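Local coordinates for protein lovastatin nonaketide synthase, polyketide synthase component (Aspergillus terreus, PDB 7CPX) that builds the nonaketide backbone of lovastatin, dihydromonacolin L, from malonyl-CoA as a homodimeric iterative polyketide synthase that works with the partner protein LovC, at residues L971-P976 against L1039-L1044; K1029-D1034 against S1066-E1071. The protein carries 2 engineered substitutions. All blocks are in the same frame, centred on the assembly; numbering follows the deposited sequence.

Contact 1. Residues L971-P976 against L1039-L1044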
ATOM      1  N   LEU A 971      -1.431  -4.035   7.472  1.00 78.88           N
ATOM      2  CA  LEU A 971      -0.069  -4.384   7.843  1.00 78.88           C
ATOM      3  C   LEU A 971      -0.078  -5.046   9.211  1.00 78.88           C
ATOM      4  O   LEU A 971      -0.696  -4.530  10.148  1.00 78.88           O
ATOM      5  CB  LEU A 971       0.818  -3.141   7.863  1.00 78.88           C
ATOM      6  CG  LEU A 971       0.694  -2.238   6.636  1.00 78.88           C
ATOM      7  CD1 LEU A 971       1.404  -0.922   6.866  1.00 78.88           C
ATOM      8  CD2 LEU A 971       1.249  -2.933   5.411  1.00 78.88           C
ATOM      9  N   ASN A 972       0.608  -6.178   9.327  1.00 82.26           N
ATOM     10  CA  ASN A 972       0.675  -6.909  10.580  1.00 82.26           C
ATOM     11  C   ASN A 972       2.022  -7.608  10.659  1.00 82.26           C
ATOM     12  O   ASN A 972       2.682  -7.838   9.646  1.00 82.26           O
ATOM     13  CB  ASN A 972      -0.471  -7.922  10.689  1.00 82.26           C
ATOM     14  CG  ASN A 972      -0.490  -8.646  12.017  1.00 82.26           C
ATOM     15  OD1 ASN A 972       0.309  -8.360  12.907  1.00 82.26           O
ATOM     16  ND2 ASN A 972      -1.414  -9.588  12.160  1.00 82.26           N
ATOM     17  N   PHE A 973       2.427  -7.943  11.880  1.00 83.63           N
ATOM     18  CA  PHE A 973       3.649  -8.703  12.129  1.00 83.63           C
ATOM     19  C   PHE A 973       3.258  -9.863  13.036  1.00 83.63           C
ATOM     20  O   PHE A 973       3.359  -9.773  14.262  1.00 83.63           O
ATOM     21  CB  PHE A 973       4.731  -7.829  12.744  1.00 83.63           C
ATOM     22  CG  PHE A 973       5.418  -6.934  11.754  1.00 83.63           C
ATOM     23  CD1 PHE A 973       4.748  -5.867  11.185  1.00 83.63           C
ATOM     24  CD2 PHE A 973       6.735  -7.157  11.398  1.00 83.63           C
ATOM     25  CE1 PHE A 973       5.377  -5.040  10.278  1.00 83.63           C
ATOM     26  CE2 PHE A 973       7.370  -6.335  10.492  1.00 83.63           C
ATOM     27  CZ  PHE A 973       6.691  -5.274   9.930  1.00 83.63           C
ATOM     28  N   VAL A 974       2.818 -10.954  12.425  1.00 85.42           N
ATOM     29  CA  VAL A 974       2.259 -12.077  13.166  1.00 85.42           C
ATOM     30  C   VAL A 974       3.393 -12.888  13.777  1.00 85.42           C
ATOM     31  O   VAL A 974       4.315 -13.316  13.075  1.00 85.42           O
ATOM     32  CB  VAL A 974       1.388 -12.954  12.257  1.00 85.42           C
ATOM     33  CG1 VAL A 974       0.951 -14.203  12.993  1.00 85.42           C
ATOM     34  CG2 VAL A 974       0.183 -12.176  11.766  1.00 85.42           C
ATOM     35  N   ARG A 975       3.327 -13.096  15.090  1.00 88.07           N
ATOM     36  CA  ARG A 975       4.135 -14.094  15.759  1.00 88.07           C
ATOM     37  C   ARG A 975       3.215 -15.064  16.494  1.00 88.07           C
ATOM     38  O   ARG A 975       2.207 -14.637  17.067  1.00 88.07           O
ATOM     39  CB  ARG A 975       5.125 -13.465  16.752  1.00 88.07           C
ATOM     40  CG  ARG A 975       4.497 -12.550  17.784  1.00 88.07           C
ATOM     41  CD  ARG A 975       5.384 -12.420  19.010  1.00 88.07           C
ATOM     42  NE  ARG A 975       6.653 -11.758  18.728  1.00 88.07           N
ATOM     43  CZ  ARG A 975       6.886 -10.464  18.910  1.00 88.07           C
ATOM     44  NH1 ARG A 975       5.945  -9.646  19.351  1.00 88.07           N
ATOM     45  NH2 ARG A 975       8.096  -9.981  18.645  1.00 88.07           N
ATOM     46  N   PRO A 976       3.522 -16.362  16.492  1.00 88.02           N
ATOM     47  CA  PRO A 976       2.547 -17.334  17.013  1.00 88.02           C
ATOM     48  C   PRO A 976       2.099 -17.069  18.441  1.00 88.02           C
ATOM     49  O   PRO A 976       0.926 -17.306  18.754  1.00 88.02           O
ATOM     50  CB  PRO A 976       3.294 -18.668  16.894  1.00 88.02           C
ATOM     51  CG  PRO A 976       4.235 -18.464  15.772  1.00 88.02           C
ATOM     52  CD  PRO A 976       4.665 -17.030  15.845  1.00 88.02           C
ATOM     53  N   LEU A1039       8.631 -12.837  14.466  1.00 86.53           N
ATOM     54  CA  LEU A1039       7.689 -11.959  13.788  1.00 86.53           C
ATOM     55  C   LEU A1039       7.810 -12.153  12.283  1.00 86.53           C
ATOM     56  O   LEU A1039       8.897 -12.000  11.716  1.00 86.53           O
ATOM     57  CB  LEU A1039       7.944 -10.498  14.154  1.00 86.53           C
ATOM     58  CG  LEU A1039       7.502 -10.045  15.545  1.00 86.53           C
ATOM     59  CD1 LEU A1039       8.052  -8.661  15.840  1.00 86.53           C
ATOM     60  CD2 LEU A1039       5.986 -10.041  15.660  1.00 86.53           C
ATOM     61  N   VAL A1040       6.697 -12.491  11.644  1.00 82.57           N
ATOM     62  CA  VAL A1040       6.609 -12.604  10.195  1.00 82.57           C
ATOM     63  C   VAL A1040       5.653 -11.524   9.717  1.00 82.57           C
ATOM     64  O   VAL A1040       4.492 -11.484  10.140  1.00 82.57           O
ATOM     65  CB  VAL A1040       6.135 -13.998   9.760  1.00 82.57           C
ATOM     66  CG1 VAL A1040       5.995 -14.066   8.251  1.00 82.57           C
ATOM     67  CG2 VAL A1040       7.100 -15.062  10.253  1.00 82.57           C
ATOM     68  N   GLU A1041       6.140 -10.643   8.851  1.00 81.28           N
ATOM     69  CA  GLU A1041       5.313  -9.547   8.371  1.00 81.28           C
ATOM     70  C   GLU A1041       4.322 -10.055   7.336  1.00 81.28           C
ATOM     71  O   GLU A1041       4.705 -10.718   6.369  1.00 81.28           O
ATOM     72  CB  GLU A1041       6.183  -8.445   7.773  1.00 81.28           C
ATOM     73  CG  GLU A1041       5.392  -7.276   7.210  1.00 81.28           C
ATOM     74  CD  GLU A1041       6.278  -6.123   6.789  1.00 81.28           C
ATOM     75  OE1 GLU A1041       7.468  -6.122   7.162  1.00 81.28           O
ATOM     76  OE2 GLU A1041       5.785  -5.217   6.086  1.00 81.28           O
ATOM     77  N   LEU A1042       3.046  -9.743   7.547  1.00 79.80           N
ATOM     78  CA  LEU A1042       1.979 -10.037   6.602  1.00 79.80           C
ATOM     79  C   LEU A1042       1.327  -8.725   6.198  1.00 79.80           C
ATOM     80  O   LEU A1042       0.812  -7.992   7.051  1.00 79.80           O
ATOM     81  CB  LEU A1042       0.944 -10.986   7.209  1.00 79.80           C
ATOM     82  CG  LEU A1042       1.432 -12.385   7.581  1.00 79.80           C
ATOM     83  CD1 LEU A1042       0.284 -13.209   8.123  1.00 79.80           C
ATOM     84  CD2 LEU A1042       2.055 -13.077   6.386  1.00 79.80           C
ATOM     85  N   ASN A1043       1.349  -8.434   4.903  1.00 79.56           N
ATOM     86  CA  ASN A1043       0.735  -7.236   4.350  1.00 79.56           C
ATOM     87  C   ASN A1043      -0.319  -7.680   3.349  1.00 79.56           C
ATOM     88  O   ASN A1043       0.014  -8.162   2.263  1.00 79.56           O
ATOM     89  CB  ASN A1043       1.782  -6.337   3.695  1.00 79.56           C
ATOM     90  CG  ASN A1043       2.975  -6.085   4.594  1.00 79.56           C
ATOM     91  OD1 ASN A1043       4.122  -6.145   4.154  1.00 79.56           O
ATOM     92  ND2 ASN A1043       2.710  -5.813   5.866  1.00 79.56           N
ATOM     93  N   LEU A1044      -1.585  -7.546   3.723  1.00 77.64           N
ATOM     94  CA  LEU A1044      -2.688  -7.896   2.835  1.00 77.64           C
ATOM     95  C   LEU A1044      -3.092  -6.643   2.074  1.00 77.64           C
ATOM     96  O   LEU A1044      -3.705  -5.734   2.634  1.00 77.64           O
ATOM     97  CB  LEU A1044      -3.858  -8.477   3.617  1.00 77.64           C
ATOM     98  CG  LEU A1044      -5.165  -8.605   2.828  1.00 77.64           C
ATOM     99  CD1 LEU A1044      -4.916  -9.173   1.446  1.00 77.64           C
ATOM    100  CD2 LEU A1044      -6.155  -9.474   3.571  1.00 77.64           C
TER

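Contact 2. Residues K1029-D1034 against S1066-E1071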
ATOM      1  N   LYS A1029       3.750 -18.886  -1.124  1.00 82.80           N
ATOM      2  CA  LYS A1029       4.834 -19.179  -0.190  1.00 82.80           C
ATOM      3  C   LYS A1029       4.244 -19.338   1.201  1.00 82.80           C
ATOM      4  O   LYS A1029       3.723 -18.375   1.772  1.00 82.80           O
ATOM      5  CB  LYS A1029       5.892 -18.077  -0.207  1.00 82.80           C
ATOM      6  CG  LYS A1029       7.059 -18.337   0.728  1.00 82.80           C
ATOM      7  CD  LYS A1029       8.174 -17.329   0.518  1.00 82.80           C
ATOM      8  CE  LYS A1029       9.394 -17.667   1.359  1.00 82.80           C
ATOM      9  NZ  LYS A1029      10.550 -16.777   1.064  1.00 82.80           N
ATOM     10  N   ALA A1030       4.327 -20.548   1.744  1.00 82.83           N
ATOM     11  CA  ALA A1030       3.884 -20.782   3.110  1.00 82.83           C
ATOM     12  C   ALA A1030       4.770 -20.013   4.082  1.00 82.83           C
ATOM     13  O   ALA A1030       5.998 -20.029   3.968  1.00 82.83           O
ATOM     14  CB  ALA A1030       3.916 -22.274   3.428  1.00 82.83           C
ATOM     15  N   VAL A1031       4.139 -19.341   5.039  1.00 82.24           N
ATOM     16  CA  VAL A1031       4.863 -18.568   6.042  1.00 82.24           C
ATOM     17  C   VAL A1031       5.333 -19.527   7.130  1.00 82.24           C
ATOM     18  O   VAL A1031       4.524 -20.068   7.886  1.00 82.24           O
ATOM     19  CB  VAL A1031       3.994 -17.449   6.624  1.00 82.24           C
ATOM     20  CG1 VAL A1031       4.502 -17.038   7.990  1.00 82.24           C
ATOM     21  CG2 VAL A1031       3.989 -16.256   5.694  1.00 82.24           C
ATOM     22  N   ILE A1032       6.642 -19.732   7.212  1.00 84.99           N
ATOM     23  CA  ILE A1032       7.231 -20.605   8.218  1.00 84.99           C
ATOM     24  C   ILE A1032       7.676 -19.754   9.397  1.00 84.99           C
ATOM     25  O   ILE A1032       8.455 -18.808   9.234  1.00 84.99           O
ATOM     26  CB  ILE A1032       8.415 -21.395   7.637  1.00 84.99           C
ATOM     27  CG1 ILE A1032       8.034 -22.046   6.303  1.00 84.99           C
ATOM     28  CG2 ILE A1032       8.882 -22.449   8.629  1.00 84.99           C
ATOM     29  CD1 ILE A1032       6.847 -22.978   6.383  1.00 84.99           C
ATOM     30  N   PHE A1033       7.183 -20.087  10.586  1.00 85.48           N
ATOM     31  CA  PHE A1033       7.556 -19.397  11.814  1.00 85.48           C
ATOM     32  C   PHE A1033       8.687 -20.175  12.475  1.00 85.48           C
ATOM     33  O   PHE A1033       8.502 -21.325  12.885  1.00 85.48           O
ATOM     34  CB  PHE A1033       6.360 -19.267  12.752  1.00 85.48           C
ATOM     35  CG  PHE A1033       5.244 -18.433  12.198  1.00 85.48           C
ATOM     36  CD1 PHE A1033       5.293 -17.054  12.268  1.00 85.48           C
ATOM     37  CD2 PHE A1033       4.144 -19.028  11.612  1.00 85.48           C
ATOM     38  CE1 PHE A1033       4.270 -16.283  11.761  1.00 85.48           C
ATOM     39  CE2 PHE A1033       3.115 -18.265  11.103  1.00 85.48           C
ATOM     40  CZ  PHE A1033       3.177 -16.888  11.176  1.00 85.48           C
ATOM     41  N   ASP A1034       9.857 -19.544  12.578  1.00 95.68           N
ATOM     42  CA  ASP A1034      10.994 -20.204  13.208  1.00 95.68           C
ATOM     43  C   ASP A1034      10.702 -20.519  14.669  1.00 95.68           C
ATOM     44  O   ASP A1034      11.059 -21.594  15.166  1.00 95.68           O
ATOM     45  CB  ASP A1034      12.239 -19.327  13.085  1.00 95.68           C
ATOM     46  CG  ASP A1034      13.491 -20.014  13.596  1.00 95.68           C
ATOM     47  OD1 ASP A1034      13.417 -21.212  13.938  1.00 95.68           O
ATOM     48  OD2 ASP A1034      14.550 -19.354  13.654  1.00 95.68           O
ATOM     49  N   SER A1066       4.227 -11.715   2.304  1.00 81.14           N
ATOM     50  CA  SER A1066       4.818 -12.193   3.542  1.00 81.14           C
ATOM     51  C   SER A1066       6.323 -11.987   3.523  1.00 81.14           C
ATOM     52  O   SER A1066       6.971 -12.076   2.477  1.00 81.14           O
ATOM     53  CB  SER A1066       4.509 -13.674   3.781  1.00 81.14           C
ATOM     54  OG  SER A1066       4.920 -14.464   2.680  1.00 81.14           O
ATOM     55  N   CYS A1067       6.865 -11.710   4.705  1.00 82.81           N
ATOM     56  CA  CYS A1067       8.305 -11.611   4.913  1.00 82.81           C
ATOM     57  C   CYS A1067       8.640 -12.323   6.213  1.00 82.81           C
ATOM     58  O   CYS A1067       8.255 -11.858   7.290  1.00 82.81           O
ATOM     59  CB  CYS A1067       8.768 -10.156   4.969  1.00 82.81           C
ATOM     60  SG  CYS A1067      10.542  -9.988   5.192  1.00 82.81           S
ATOM     61  N   LEU A1068       9.354 -13.445   6.111  1.00 84.43           N
ATOM     62  CA  LEU A1068       9.617 -14.262   7.290  1.00 84.43           C
ATOM     63  C   LEU A1068      10.488 -13.535   8.305  1.00 84.43           C
ATOM     64  O   LEU A1068      10.218 -13.603   9.510  1.00 84.43           O
ATOM     65  CB  LEU A1068      10.276 -15.576   6.873  1.00 84.43           C
ATOM     66  CG  LEU A1068       9.564 -16.336   5.750  1.00 84.43           C
ATOM     67  CD1 LEU A1068      10.211 -17.693   5.525  1.00 84.43           C
ATOM     68  CD2 LEU A1068       8.083 -16.491   6.052  1.00 84.43           C
ATOM     69  N   SER A1069      11.528 -12.840   7.850  1.00 89.18           N
ATOM     70  CA  SER A1069      12.442 -12.153   8.750  1.00 89.18           C
ATOM     71  C   SER A1069      12.811 -10.804   8.155  1.00 89.18           C
ATOM     72  O   SER A1069      12.914 -10.663   6.934  1.00 89.18           O
ATOM     73  CB  SER A1069      13.705 -12.984   8.999  1.00 89.18           C
ATOM     74  OG  SER A1069      14.603 -12.300   9.856  1.00 89.18           O
ATOM     75  N   LYS A1070      13.050  -9.825   9.031  1.00 89.39           N
ATOM     76  CA  LYS A1070      13.322  -8.468   8.573  1.00 89.39           C
ATOM     77  C   LYS A1070      14.539  -8.405   7.665  1.00 89.39           C
ATOM     78  O   LYS A1070      14.677  -7.451   6.890  1.00 89.39           O
ATOM     79  CB  LYS A1070      13.513  -7.538   9.778  1.00 89.39           C
ATOM     80  CG  LYS A1070      14.629  -7.944  10.740  1.00 89.39           C
ATOM     81  CD  LYS A1070      15.978  -7.371  10.332  1.00 89.39           C
ATOM     82  CE  LYS A1070      17.004  -7.525  11.444  1.00 89.39           C
ATOM     83  NZ  LYS A1070      17.227  -8.950  11.813  1.00 89.39           N
ATOM     84  N   GLU A1071      15.428  -9.397   7.741  1.00 92.40           N
ATOM     85  CA  GLU A1071      16.575  -9.431   6.843  1.00 92.40           C
ATOM     86  C   GLU A1071      16.142  -9.569   5.389  1.00 92.40           C
ATOM     87  O   GLU A1071      16.734  -8.938   4.505  1.00 92.40           O
ATOM     88  CB  GLU A1071      17.505 -10.580   7.229  1.00 92.40           C
ATOM     89  CG  GLU A1071      16.863 -11.957   7.128  1.00 92.40           C
ATOM     90  CD  GLU A1071      17.772 -13.062   7.625  1.00 92.40           C
ATOM     91  OE1 GLU A1071      18.849 -12.748   8.175  1.00 92.40           O
ATOM     92  OE2 GLU A1071      17.410 -14.248   7.467  1.00 92.40           O
TER

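Contact 1. Residues L971-P976 against L1039-L1044
Val-974 and Val-1040 form one hydrogen-bonded pair of an antiparallel ladder and Asn-972 and Leu-1042 the next, each joined by two backbone bonds of 2.9 Å between N of one residue and O of the other. The short strand axes meet at 153°, so the strands are somewhat twisted. Between the two pairs Phe-973 faces Glu-1041 at a non-hydrogen-bonded position, where the packing is tight. Phe-973 CG stands anti to the carbonyl carbon (chi1 -77°), which turns the ring over its neighbour; Glu-1041 CB lies 3.9 Å from the ring centroid in a CH-pi contact. The extended Glu-1041 chain runs alongside the ring, pointing the same way, with the carboxylate 33° from the ring plane and OE2 salt-bridged to Arg-941 of the second subunit. On the same face Leu-971 CD2 packs against the Asn-1043 amide, and Asn-1043 ND2 gives a weak hydrogen bond to Glu-1041 OE2. On the face of Asn-972, Val-974, Val-1040 and Leu-1042, Val-974 CG2 meets Leu-1042 CD1 at 3.8 Å.

Past the last bridge the pairing ends and the contact turns partly exposed. There Leu-1039 CD2 sits over the centre of the Arg-975 guanidinium, 3.4 Å from CZ, while Phe-973 CB lies 3.9 Å from the same methyl. The charge is met elsewhere, by Asp-978 through NH1 and the carbonyl of Asp-1037 through NE.

Both strands belong to the N-terminal hotdog fold of the dehydratase domain. The face of Phe-973 and Glu-1041 packs on Tyr-962 and Ser-146 of the second subunit; that of Leu-1042 rests on Met-1001 of helix 995-1012, with Phe-1033 of strand 1032-1033 touching Val-974 and Val-1040.

Contact 2. Residues K1029-D1034 against S1066-E1071
Leu-1068 lays its CD2 methyl against the backbone at Val-1031 and Ile-1032, 3.8 Å from Val-1031 CA and 3.7 Å from Ile-1032 N. Its CG is anti to the carbonyl carbon (chi1 -50°), which carries the branch back over the other segment; this side chain and that of Val-1031 pass one another head to tail, with Leu-1068 CD2 4.1 Å from Val-1031 CG1. The second methyl, CD1, is met at 4.2 Å by CE of Lys-1029, whose fully extended chain lies on the exposed side. Deeper in, the other valine methyl, Val-1031 CG2, packs on Ser-1066 CB.

All of this lies in the N-terminal hotdog half of the dehydratase domain, where an antiparallel sheet wraps a long central helix, here 995-1012. Residues 1066-1067 end strand 1057-1067, and residues 1029-1034 run from just beyond strand 1016-1027 into the weakly bonded strand 1032-1033. The contact between them is made by side chains, without backbone pairing. Ser-1077 of strand 1075-1087 bridges the polar groups instead: its OG is hydrogen-bonded both to Ser-1066 OG and to the carbonyl of Lys-1029, so the buried serine hydroxyl is satisfied. Val-1031 CG1 also lies over one face of the Phe-1033 ring, nearer the edge of the ring than its centre. The side chain of Ile-1032 lies about 8 Å from that of His-985, predicted to be the proton acceptor of dehydration.

The two contacts lie with their centres about 9 Å apart in the N-terminal hotdog fold of the dehydratase domain. Their segments alternate along the chain: 971-976, 1029-1034, 1039-1044, then 1066-1071. Strand 1040-1052 sits between strands 967-974 and 1057-1067, so contact 1 and contact 2 reach the same sheet, and a probable hydrogen bond of 2.9 Å from Glu-1041 N to Cys-1067 O ties them. Val-1040 CG1 also packs on Val-1031 CG1. Both contacts also touch the second subunit, contact 1 through Glu-1041 and contact 2 through Lys-1070, which places this part of the domain beside the partner chain of the homodimer.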